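Side-chain contacts in LbaCas13a H328A (C2c2) (Lachnospiraceae bacterium NK4A179, PDB 5WLH), which binds pre-crRNA and, as expected of a Cas13a (C2c2) CRISPR enzyme, probably uses the guide to find and cut target RNA: residues Phe682-Lys685 and Asn686-Leu690; Lys725-Tyr728 and Tyr729-Leu733; Met844-Leu847 and Val848-Lys852. All blocks are in the same frame, centred on the assembly; numbering follows the deposited sequence.

The three contacts cluster on one side of the chain's centre, where several helices meet along the bound RNA. The centres of interactions 1 and 2 lie about 17 Å apart. Those of interactions 1 and 3 are about 14 Å apart, and those of interactions 2 and 3 about 15 Å. Interactions 1 and 2 do not touch. Interaction 3 touches both: Leu690 CD1 packs on Arg851 CD at 3.6 Å, and Tyr728 OH packs on Leu850 CD1 at 3.6 Å. All three face chain B. Interaction 1 holds a phosphate of U42, interaction 2 holds the phosphates of A34, U35 and A36, and interaction 3 places the poorly ordered Met844 near the base of G43.

Interaction 1: residues Phe682-Lys685 and Asn686-Leu690. With nucleotides of chain B.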
loop_
_atom_site.group_PDB
_atom_site.type_symbol
_atom_site.label_atom_id
_atom_site.label_comp_id
_atom_site.label_asym_id
_atom_site.label_seq_id
_atom_site.Cartn_x
_atom_site.Cartn_y
_atom_site.Cartn_z
ATOM N N PHE A 682 -14.939 15.009 15.268
ATOM C CA PHE A 682 -15.825 14.851 16.420
ATOM C C PHE A 682 -15.629 13.427 16.927
ATOM O O PHE A 682 -16.289 12.487 16.475
ATOM C CB PHE A 682 -17.273 15.139 16.044
ATOM C CG PHE A 682 -17.524 16.580 15.767
ATOM C CD1 PHE A 682 -17.851 17.451 16.800
ATOM C CD2 PHE A 682 -17.378 17.085 14.492
ATOM C CE1 PHE A 682 -18.056 18.796 16.548
ATOM C CE2 PHE A 682 -17.591 18.428 14.232
ATOM C CZ PHE A 682 -17.923 19.284 15.263
ATOM N N VAL A 683 -14.686 13.270 17.856
ATOM C CA VAL A 683 -14.404 11.956 18.416
ATOM C C VAL A 683 -15.600 11.503 19.235
ATOM O O VAL A 683 -16.086 12.242 20.102
ATOM C CB VAL A 683 -13.126 12.004 19.263
ATOM C CG1 VAL A 683 -12.899 10.672 19.936
ATOM C CG2 VAL A 683 -11.940 12.389 18.396
ATOM N N ARG A 684 -16.095 10.292 18.956
ATOM C CA ARG A 684 -17.333 9.853 19.597
ATOM C C ARG A 684 -17.214 9.889 21.116
ATOM O O ARG A 684 -18.122 10.374 21.804
ATOM C CB ARG A 684 -17.718 8.452 19.131
ATOM C CG ARG A 684 -19.034 7.960 19.706
ATOM C CD ARG A 684 -20.144 9.026 19.634
ATOM N NE ARG A 684 -21.386 8.496 20.179
ATOM C CZ ARG A 684 -21.705 8.535 21.471
ATOM N NH1 ARG A 684 -20.876 9.084 22.347
ATOM N NH2 ARG A 684 -22.850 8.014 21.888
ATOM N N LYS A 685 -16.095 9.403 21.656
ATOM C CA LYS A 685 -15.948 9.371 23.108
ATOM C C LYS A 685 -16.080 10.760 23.726
ATOM O O LYS A 685 -16.614 10.895 24.830
ATOM C CB LYS A 685 -14.606 8.738 23.478
ATOM C CG LYS A 685 -14.145 9.044 24.890
ATOM C CD LYS A 685 -12.675 8.694 25.093
ATOM C CE LYS A 685 -12.246 9.001 26.524
ATOM N NZ LYS A 685 -13.245 8.500 27.512
ATOM N N ASN A 686 -15.621 11.804 23.035
ATOM C CA ASN A 686 -15.665 13.165 23.565
ATOM C C ASN A 686 -16.943 13.916 23.200
ATOM O O ASN A 686 -17.138 15.039 23.681
ATOM C CB ASN A 686 -14.462 13.971 23.074
ATOM C CG ASN A 686 -13.147 13.287 23.359
ATOM O OD1 ASN A 686 -13.046 12.485 24.293
ATOM N ND2 ASN A 686 -12.120 13.613 22.566
ATOM N N PHE A 687 -17.810 13.313 22.387
ATOM C CA PHE A 687 -18.947 14.034 21.808
ATOM C C PHE A 687 -19.927 14.563 22.855
ATOM O O PHE A 687 -20.274 15.754 22.786
ATOM C CB PHE A 687 -19.637 13.120 20.789
ATOM C CG PHE A 687 -20.685 13.804 19.961
ATOM C CD1 PHE A 687 -20.346 14.842 19.112
ATOM C CD2 PHE A 687 -22.005 13.383 20.013
ATOM C CE1 PHE A 687 -21.308 15.461 18.345
ATOM C CE2 PHE A 687 -22.978 14.009 19.241
ATOM C CZ PHE A 687 -22.620 15.042 18.412
ATOM N N PRO A 688 -20.417 13.772 23.817
ATOM C CA PRO A 688 -21.402 14.335 24.759
ATOM C C PRO A 688 -20.868 15.538 25.509
ATOM O O PRO A 688 -21.548 16.568 25.593
ATOM C CB PRO A 688 -21.705 13.155 25.689
ATOM C CG PRO A 688 -21.431 11.937 24.826
ATOM C CD PRO A 688 -20.206 12.333 24.065
ATOM N N ALA A 689 -19.637 15.452 26.016
ATOM C CA ALA A 689 -19.032 16.604 26.675
ATOM C C ALA A 689 -18.900 17.786 25.722
ATOM O O ALA A 689 -19.062 18.946 26.128
ATOM C CB ALA A 689 -17.670 16.219 27.255
ATOM N N LEU A 690 -18.619 17.524 24.443
ATOM C CA LEU A 690 -18.410 18.631 23.519
ATOM C C LEU A 690 -19.711 19.367 23.215
ATOM O O LEU A 690 -19.722 20.598 23.135
ATOM C CB LEU A 690 -17.765 18.137 22.220
ATOM C CG LEU A 690 -17.271 19.270 21.314
ATOM C CD1 LEU A 690 -15.860 19.018 20.815
ATOM C CD2 LEU A 690 -18.214 19.478 20.153
ATOM P P U B 42 -8.987 11.276 21.839
ATOM O OP1 U B 42 -9.556 12.285 22.774
ATOM O OP2 U B 42 -9.189 11.429 20.381
ATOM O "O5'" U B 42 -7.419 11.206 22.088
ATOM C "C5'" U B 42 -6.871 11.248 23.397
ATOM C "C4'" U B 42 -5.382 11.028 23.340
ATOM O "O4'" U B 42 -5.123 9.732 22.734
ATOM C "C3'" U B 42 -4.611 12.006 22.460
ATOM O "O3'" U B 42 -4.307 13.235 23.105
ATOM C "C2'" U B 42 -3.383 11.199 22.059
ATOM O "O2'" U B 42 -2.437 11.162 23.114
ATOM C "C1'" U B 42 -3.981 9.804 21.906
ATOM N N1 U B 42 -4.377 9.508 20.508
ATOM C C2 U B 42 -3.370 9.180 19.615
ATOM O O2 U B 42 -2.198 9.136 19.938
ATOM N N3 U B 42 -3.774 8.903 18.332
ATOM C C4 U B 42 -5.068 8.921 17.857
ATOM O O4 U B 42 -5.288 8.650 16.677
ATOM C C5 U B 42 -6.055 9.268 18.839
ATOM C C6 U B 42 -5.686 9.540 20.097
ATOM P P C B 41 -11.303 7.566 17.884
ATOM O OP1 C B 41 -12.769 7.331 17.975
ATOM O OP2 C B 41 -10.759 8.467 16.848
ATOM O "O5'" C B 41 -10.694 8.094 19.264
ATOM C "C5'" C B 41 -11.232 7.686 20.520
ATOM C "C4'" C B 41 -10.169 7.574 21.595
ATOM O "O4'" C B 41 -9.402 6.356 21.401
ATOM C "C3'" C B 41 -9.108 8.665 21.641
ATOM O "O3'" C B 41 -9.541 9.844 22.297
ATOM C "C2'" C B 41 -7.966 7.977 22.374
ATOM O "O2'" C B 41 -8.233 7.944 23.767
ATOM C "C1'" C B 41 -8.076 6.550 21.839
ATOM N N1 C B 41 -7.160 6.296 20.710
ATOM C C2 C B 41 -5.802 6.137 20.991
ATOM O O2 C B 41 -5.448 6.226 22.170
ATOM N N3 C B 41 -4.933 5.893 19.980
ATOM C C4 C B 41 -5.388 5.798 18.724
ATOM N N4 C B 41 -4.512 5.553 17.737
ATOM C C5 C B 41 -6.775 5.955 18.415
ATOM C C6 C B 41 -7.619 6.197 19.429
#
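Phe682, just past helix 678-681, meets Leu690, at the end of 686-690. Leu690 CD2 sits at the edge of the phenyl ring, in its plane, 3.7 Å from Phe682 CE1. The two side chains cross at about a right angle. The ring also lies near Phe687, with Phe682 CD1 4.3 Å from Phe687 CE1. Phe854 and Phe678 meet the Phe682 ring from elsewhere in the chain.

Val683 packs its two methyls against the RNA backbone. Its CG2 lies 3.5 Å from OP2 of U42 of chain B, and its CG1 touches the sugar-phosphate backbone of C41. Its carbonyl takes a weak hydrogen bond from Asn686 N.

Arg684 O accepts a hydrogen bond from Phe687 N at 3.0 Å. The side chain bends at its second torsion (chi2 46°), which carries Arg684 NH1 to within 3.7 Å of Pro688 CD. Its NH2 is hydrogen-bonded outside the turn, to Asn718 OD1.

Lys685 runs past Asn686, with Lys685 CG 3.7 Å from Asn686 OD1. Its ammonium goes on to Gly1082 O and Gln1090 OE1.

Asn686 hydrogen-bonds the RNA. With CG anti to its own carbonyl carbon (chi1 -53°), Asn686 ND2 gives OP1 of U42 a nearly straight hydrogen bond of 2.9 Å, 172° at the hydrogen. An alanine here is likely to leave that phosphate oxygen without this donor and to open a gap beside Val683 CB.

The chemistry divides in two. Phe682, Phe687 and Leu690 pack the turn against helices 709-732 and 843-861. A neutral amide N-H and a valine methyl meet the negative phosphate of U42. This grip reads the RNA backbone and not the base, so it should depend little on nucleotide sequence.

Interaction 2: residues Lys725-Tyr728 and Tyr729-Leu733; sequences KEIY and YNAFL. With nucleotides of chain B.
Tyr728 drives its edge into the face of Tyr729, a T-shaped pair with centroids 5.0 Å apart and planes at 86°. Tyr728 CD2 stands over the centre of the Tyr729 ring. Phe732 is turned differently. Its ring is near parallel to that of Tyr728 but slid aside, so the two barely overlap, and Tyr728 CD1 meets Phe732 CD2 at 3.5 Å. Leu733 CD2 makes a CH-pi contact over one face of Tyr728, whose OH is hydrogen-bonded to Pro676 O.

Lys725 passes the edge of Tyr729, with Lys725 CD in the ring plane, 3.7 Å from Tyr729 CE2. Bends at its second and third torsions (chi2 -98°, chi3 -73°) lead Lys725 NZ to OP2 of A36 of chain B at 2.6 Å and to OP2 of U35. NZ also forms a salt bridge with Glu726 OE1, and OE2 of that carboxylate is hydrogen-bonded to Tyr665 OH. Tyr729 OH donates to OP2 of A34 at 2.6 Å.

Asn730 ND2 lies in the carbonyl plane of Glu726 and bonds to Glu726 O, on a lone pair, at 2.9 Å. Asn730 N shares that oxygen. Ile727 O likewise accepts two donors, Ala731 N and Phe732 N, where the helix widens into a pi-type turn.

The contact lies near the end of helix 709-732. Helix 654-665 packs on Ile727, Asn730 and Ala731. Helix 843-861 meets Ile727 and Tyr728, and its Phe854 meets Phe732 edge-to-face.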
loop_
_atom_site.group_PDB
_atom_site.type_symbol
_atom_site.label_atom_id
_atom_site.label_comp_id
_atom_site.label_asym_id
_atom_site.label_seq_id
_atom_site.Cartn_x
_atom_site.Cartn_y
_atom_site.Cartn_z
ATOM N N LYS A 725 -23.008 13.888 11.566
ATOM C CA LYS A 725 -22.195 13.239 10.542
ATOM C C LYS A 725 -22.784 13.491 9.160
ATOM O O LYS A 725 -22.071 13.880 8.225
ATOM C CB LYS A 725 -22.092 11.737 10.822
ATOM C CG LYS A 725 -21.085 11.019 9.891
ATOM C CD LYS A 725 -21.787 10.344 8.698
ATOM C CE LYS A 725 -22.556 9.102 9.132
ATOM N NZ LYS A 725 -23.237 8.439 7.967
ATOM N N GLU A 726 -24.099 13.299 9.021
ATOM C CA GLU A 726 -24.733 13.542 7.737
ATOM C C GLU A 726 -24.626 15.008 7.346
ATOM O O GLU A 726 -24.403 15.327 6.174
ATOM C CB GLU A 726 -26.186 13.078 7.776
ATOM C CG GLU A 726 -26.330 11.570 7.874
ATOM C CD GLU A 726 -25.860 10.858 6.607
ATOM O OE1 GLU A 726 -25.000 9.965 6.718
ATOM O OE2 GLU A 726 -26.362 11.176 5.507
ATOM N N ILE A 727 -24.749 15.915 8.316
ATOM C CA ILE A 727 -24.609 17.337 8.003
ATOM C C ILE A 727 -23.190 17.654 7.565
ATOM O O ILE A 727 -22.972 18.425 6.621
ATOM C CB ILE A 727 -25.005 18.196 9.212
ATOM C CG1 ILE A 727 -26.493 18.003 9.521
ATOM C CG2 ILE A 727 -24.623 19.648 8.950
ATOM C CD1 ILE A 727 -26.932 18.723 10.784
ATOM N N TYR A 728 -22.209 17.072 8.255
ATOM C CA TYR A 728 -20.808 17.329 7.953
ATOM C C TYR A 728 -20.533 17.066 6.483
ATOM O O TYR A 728 -20.008 17.923 5.767
ATOM C CB TYR A 728 -19.934 16.439 8.845
ATOM C CG TYR A 728 -18.443 16.631 8.696
ATOM C CD1 TYR A 728 -17.795 17.675 9.328
ATOM C CD2 TYR A 728 -17.681 15.754 7.928
ATOM C CE1 TYR A 728 -16.438 17.853 9.204
ATOM C CE2 TYR A 728 -16.318 15.926 7.803
ATOM C CZ TYR A 728 -15.703 16.960 8.436
ATOM O OH TYR A 728 -14.357 17.124 8.309
ATOM N N TYR A 729 -20.951 15.904 6.001
ATOM C CA TYR A 729 -20.582 15.534 4.642
ATOM C C TYR A 729 -21.483 16.195 3.607
ATOM O O TYR A 729 -21.000 16.626 2.554
ATOM C CB TYR A 729 -20.610 14.013 4.485
ATOM C CG TYR A 729 -19.508 13.334 5.271
ATOM C CD1 TYR A 729 -18.169 13.545 4.941
ATOM C CD2 TYR A 729 -19.807 12.492 6.329
ATOM C CE1 TYR A 729 -17.149 12.935 5.660
ATOM C CE2 TYR A 729 -18.807 11.876 7.042
ATOM C CZ TYR A 729 -17.479 12.102 6.697
ATOM O OH TYR A 729 -16.484 11.495 7.422
ATOM N N ASN A 730 -22.781 16.312 3.893
ATOM C CA ASN A 730 -23.746 16.643 2.855
ATOM C C ASN A 730 -24.145 18.116 2.811
ATOM O O ASN A 730 -24.820 18.530 1.855
ATOM C CB ASN A 730 -24.987 15.767 3.026
ATOM C CG ASN A 730 -24.682 14.297 2.806
ATOM O OD1 ASN A 730 -24.543 13.858 1.676
ATOM N ND2 ASN A 730 -24.574 13.535 3.890
ATOM N N ALA A 731 -23.731 18.916 3.785
ATOM C CA ALA A 731 -24.053 20.336 3.785
ATOM C C ALA A 731 -22.852 21.186 4.175
ATOM O O ALA A 731 -22.567 22.207 3.541
ATOM C CB ALA A 731 -25.215 20.604 4.752
ATOM N N PHE A 732 -22.137 20.764 5.217
ATOM C CA PHE A 732 -21.115 21.608 5.821
ATOM C C PHE A 732 -19.917 21.794 4.901
ATOM O O PHE A 732 -19.482 22.923 4.652
ATOM C CB PHE A 732 -20.697 20.998 7.162
ATOM C CG PHE A 732 -19.411 21.531 7.719
ATOM C CD1 PHE A 732 -19.339 22.809 8.264
ATOM C CD2 PHE A 732 -18.274 20.738 7.735
ATOM C CE1 PHE A 732 -18.157 23.284 8.793
ATOM C CE2 PHE A 732 -17.091 21.212 8.269
ATOM C CZ PHE A 732 -17.032 22.485 8.798
ATOM N N LEU A 733 -19.357 20.698 4.388
ATOM C CA LEU A 733 -18.060 20.806 3.731
ATOM C C LEU A 733 -18.110 21.645 2.456
ATOM O O LEU A 733 -17.116 22.286 2.112
ATOM C CB LEU A 733 -17.502 19.407 3.430
ATOM C CG LEU A 733 -16.999 18.590 4.620
ATOM C CD1 LEU A 733 -16.662 17.169 4.156
ATOM C CD2 LEU A 733 -15.798 19.252 5.281
ATOM P P A B 34 -14.851 9.781 4.866
ATOM O OP1 A B 34 -15.631 9.936 3.605
ATOM O OP2 A B 34 -14.529 10.980 5.723
ATOM O "O5'" A B 34 -15.436 8.681 5.842
ATOM C "C5'" A B 34 -16.034 7.495 5.340
ATOM C "C4'" A B 34 -17.015 6.901 6.324
ATOM O "O4'" A B 34 -16.301 6.238 7.409
ATOM C "C3'" A B 34 -17.973 7.911 6.980
ATOM O "O3'" A B 34 -19.277 7.350 7.059
ATOM C "C2'" A B 34 -17.412 8.044 8.397
ATOM O "O2'" A B 34 -18.363 8.400 9.379
ATOM C "C1'" A B 34 -16.858 6.643 8.642
ATOM N N9 A B 34 -15.856 6.588 9.713
ATOM C C8 A B 34 -14.618 7.163 9.828
ATOM N N7 A B 34 -14.032 6.917 10.979
ATOM C C5 A B 34 -14.951 6.147 11.676
ATOM C C6 A B 34 -14.948 5.562 12.956
ATOM N N6 A B 34 -13.942 5.660 13.832
ATOM N N1 A B 34 -16.038 4.855 13.330
ATOM C C2 A B 34 -17.062 4.749 12.471
ATOM N N3 A B 34 -17.178 5.254 11.243
ATOM C C4 A B 34 -16.076 5.942 10.904
ATOM P P U B 35 -20.194 7.198 5.749
ATOM O OP1 U B 35 -19.396 7.442 4.527
ATOM O OP2 U B 35 -21.397 8.058 5.872
ATOM O "O5'" U B 35 -20.633 5.682 5.850
ATOM C "C5'" U B 35 -21.720 5.177 5.106
ATOM C "C4'" U B 35 -21.965 3.749 5.499
ATOM O "O4'" U B 35 -20.805 2.951 5.169
ATOM C "C3'" U B 35 -22.145 3.532 6.988
ATOM O "O3'" U B 35 -23.467 3.821 7.380
ATOM C "C2'" U B 35 -21.755 2.072 7.169
ATOM O "O2'" U B 35 -22.845 1.220 6.865
ATOM C "C1'" U B 35 -20.665 1.900 6.096
ATOM N N1 U B 35 -19.313 1.973 6.690
ATOM C C2 U B 35 -18.840 0.806 7.246
ATOM O O2 U B 35 -19.464 -0.239 7.227
ATOM N N3 U B 35 -17.599 0.899 7.805
ATOM C C4 U B 35 -16.811 2.026 7.888
ATOM O O4 U B 35 -15.720 1.931 8.451
ATOM C C5 U B 35 -17.371 3.201 7.301
ATOM C C6 U B 35 -18.580 3.139 6.730
ATOM P P A B 36 -23.746 4.787 8.620
ATOM O OP1 A B 36 -25.219 4.933 8.653
ATOM O OP2 A B 36 -22.871 5.977 8.578
ATOM O "O5'" A B 36 -23.264 3.922 9.853
ATOM C "C5'" A B 36 -23.440 4.400 11.175
ATOM C "C4'" A B 36 -23.991 3.319 12.064
ATOM O "O4'" A B 36 -25.293 2.891 11.583
ATOM C "C3'" A B 36 -23.156 2.059 12.153
ATOM O "O3'" A B 36 -23.471 1.486 13.422
ATOM C "C2'" A B 36 -23.760 1.203 11.036
ATOM O "O2'" A B 36 -23.484 -0.175 11.127
ATOM C "C1'" A B 36 -25.242 1.515 11.219
ATOM N N9 A B 36 -26.095 1.379 10.044
ATOM C C8 A B 36 -25.859 1.728 8.737
ATOM N N7 A B 36 -26.899 1.541 7.958
ATOM C C5 A B 36 -27.889 1.071 8.818
ATOM C C6 A B 36 -29.231 0.689 8.618
ATOM N N6 A B 36 -29.835 0.717 7.424
ATOM N N1 A B 36 -29.936 0.268 9.696
ATOM C C2 A B 36 -29.336 0.239 10.889
ATOM N N3 A B 36 -28.086 0.579 11.199
ATOM C C4 A B 36 -27.411 0.987 10.105
HETATM O O HOH W 1 -24.895 10.318 3.569
#

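Interaction 3: residues Met844-Leu847 and Val848-Lys852. With nucleotides of chain B.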
loop_
_atom_site.group_PDB
_atom_site.type_symbol
_atom_site.label_atom_id
_atom_site.label_comp_id
_atom_site.label_asym_id
_atom_site.label_seq_id
_atom_site.Cartn_x
_atom_site.Cartn_y
_atom_site.Cartn_z
ATOM N N MET A 844 -3.781 18.504 13.797
ATOM C CA MET A 844 -4.622 18.977 14.892
ATOM C C MET A 844 -5.217 20.334 14.588
ATOM O O MET A 844 -6.381 20.592 14.907
ATOM C CB MET A 844 -3.820 19.054 16.181
ATOM C CG MET A 844 -3.687 17.718 16.797
ATOM S SD MET A 844 -3.113 16.628 15.493
ATOM C CE MET A 844 -2.284 15.410 16.471
ATOM N N LEU A 845 -4.419 21.229 14.011
ATOM C CA LEU A 845 -4.932 22.541 13.654
ATOM C C LEU A 845 -6.042 22.425 12.623
ATOM O O LEU A 845 -7.017 23.181 12.662
ATOM C CB LEU A 845 -3.798 23.426 13.144
ATOM C CG LEU A 845 -2.884 23.929 14.265
ATOM C CD1 LEU A 845 -1.801 24.843 13.724
ATOM C CD2 LEU A 845 -3.712 24.634 15.320
ATOM N N LEU A 846 -5.928 21.476 11.696
ATOM C CA LEU A 846 -7.011 21.299 10.739
ATOM C C LEU A 846 -8.268 20.783 11.433
ATOM O O LEU A 846 -9.363 21.317 11.223
ATOM C CB LEU A 846 -6.570 20.361 9.619
ATOM C CG LEU A 846 -7.428 20.341 8.360
ATOM C CD1 LEU A 846 -7.634 21.745 7.813
ATOM C CD2 LEU A 846 -6.770 19.436 7.317
ATOM N N LEU A 847 -8.128 19.738 12.263
ATOM C CA LEU A 847 -9.271 19.206 12.995
ATOM C C LEU A 847 -9.912 20.280 13.869
ATOM O O LEU A 847 -11.143 20.373 13.955
ATOM C CB LEU A 847 -8.847 18.013 13.856
ATOM C CG LEU A 847 -8.253 16.772 13.181
ATOM C CD1 LEU A 847 -7.717 15.802 14.224
ATOM C CD2 LEU A 847 -9.288 16.086 12.333
ATOM N N VAL A 848 -9.095 21.110 14.518
ATOM C CA VAL A 848 -9.645 22.145 15.389
ATOM C C VAL A 848 -10.435 23.161 14.573
ATOM O O VAL A 848 -11.572 23.509 14.915
ATOM C CB VAL A 848 -8.525 22.819 16.203
ATOM C CG1 VAL A 848 -9.043 24.091 16.853
ATOM C CG2 VAL A 848 -7.997 21.868 17.257
ATOM N N ASN A 849 -9.857 23.636 13.470
ATOM C CA ASN A 849 -10.532 24.661 12.690
ATOM C C ASN A 849 -11.802 24.125 12.047
ATOM O O ASN A 849 -12.802 24.845 11.949
ATOM C CB ASN A 849 -9.595 25.227 11.634
ATOM C CG ASN A 849 -8.648 26.268 12.200
ATOM O OD1 ASN A 849 -8.974 27.450 12.248
ATOM N ND2 ASN A 849 -7.467 25.835 12.619
ATOM N N LEU A 850 -11.782 22.860 11.606
ATOM C CA LEU A 850 -12.999 22.240 11.091
ATOM C C LEU A 850 -14.053 22.097 12.183
ATOM O O LEU A 850 -15.237 22.359 11.947
ATOM C CB LEU A 850 -12.677 20.874 10.477
ATOM C CG LEU A 850 -12.080 20.870 9.064
ATOM C CD1 LEU A 850 -11.655 19.456 8.666
ATOM C CD2 LEU A 850 -13.049 21.428 8.045
ATOM N N ARG A 851 -13.638 21.669 13.380
ATOM C CA ARG A 851 -14.581 21.431 14.468
ATOM C C ARG A 851 -15.288 22.717 14.863
ATOM O O ARG A 851 -16.512 22.731 15.055
ATOM C CB ARG A 851 -13.833 20.831 15.657
ATOM C CG ARG A 851 -14.686 20.388 16.822
ATOM C CD ARG A 851 -13.787 20.062 18.018
ATOM N NE ARG A 851 -12.945 18.895 17.759
ATOM C CZ ARG A 851 -11.617 18.916 17.699
ATOM N NH1 ARG A 851 -10.958 20.048 17.896
ATOM N NH2 ARG A 851 -10.947 17.798 17.444
ATOM N N LYS A 852 -14.543 23.818 14.938
ATOM C CA LYS A 852 -15.151 25.092 15.300
ATOM C C LYS A 852 -15.996 25.649 14.158
ATOM O O LYS A 852 -17.097 26.159 14.396
ATOM C CB LYS A 852 -14.064 26.075 15.737
ATOM C CG LYS A 852 -13.312 25.628 16.996
ATOM C CD LYS A 852 -14.233 24.903 17.998
ATOM C CE LYS A 852 -13.434 24.155 19.067
ATOM N NZ LYS A 852 -14.180 23.069 19.737
ATOM P P G B 43 -4.446 14.631 22.310
ATOM O OP1 G B 43 -4.397 15.752 23.277
ATOM O OP2 G B 43 -5.583 14.527 21.360
ATOM O "O5'" G B 43 -3.111 14.734 21.452
ATOM C "C5'" G B 43 -1.843 14.921 22.066
ATOM C "C4'" G B 43 -0.734 14.493 21.137
ATOM O "O4'" G B 43 -0.971 13.113 20.733
ATOM C "C3'" G B 43 -0.652 15.260 19.819
ATOM O "O3'" G B 43 0.066 16.483 19.899
ATOM C "C2'" G B 43 -0.036 14.236 18.876
ATOM O "O2'" G B 43 1.358 14.109 19.122
ATOM C "C1'" G B 43 -0.720 12.959 19.351
ATOM N N9 G B 43 -2.019 12.745 18.672
ATOM C C8 G B 43 -3.248 12.963 19.241
ATOM N N7 G B 43 -4.258 12.707 18.463
ATOM C C5 G B 43 -3.673 12.286 17.282
ATOM C C6 G B 43 -4.287 11.875 16.068
ATOM O O6 G B 43 -5.494 11.796 15.792
ATOM N N1 G B 43 -3.334 11.531 15.117
ATOM C C2 G B 43 -1.975 11.579 15.315
ATOM N N2 G B 43 -1.217 11.206 14.274
ATOM N N3 G B 43 -1.392 11.963 16.442
ATOM C C4 G B 43 -2.292 12.289 17.393
#
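Helix 843-861 carries this contact near its start, where Asn849 folds back onto Leu845 and Arg851 onto Leu847, each one turn along. Asn849 makes a side-chain bond back to the helix. Its CG stands anti to the carbonyl carbon (chi1 -81°), which swings the amide back along the helix. Asn849 ND2 then bonds to Leu845 O at 2.7 Å, nearly straight at 171°, and the oxygen lies in the amide plane. Asn849 N reaches Leu845 O from the other face of the carbonyl plane, at 3.0 Å. One carbonyl is thus held by two donors of one residue, which probably restrains rotation of the amide.

Arg851 N bonds to Leu847 O in the usual helical way. The arginine chain starts out extended and then bends at its third torsion (chi3 -66°). This lays one face of the guanidinium over Leu847 O, offset toward the rim, while Arg851 NH2 comes to 4.2 Å from Leu847 CB. The same group is held from outside the helix, because NE bonds to Val681 O.

Leu846 and Leu850 share another side of the helix, with Leu846 CG 4.3 Å from Leu850 CD1. Val848 CG2 leans on Met844 O at 3.1 Å. Met844 reaches the RNA with its methyl, and Met844 CE lies about 3.3 Å from C4 of G43 of chain B. That side chain is poorly ordered, so the approach is only approximate.

Around the helix, Phe789 of helix 786-799 and Phe742 of helix 736-745 both touch Leu846 and Asn849. Pro676 touches Leu847 and Leu850. The arrangement is that of an alpha-helix with i to i+4 bonds, to which Asn849 adds a side-chain bond to the carbonyl four residues back. It packs among other helices and brings Met844 close to the bound RNA.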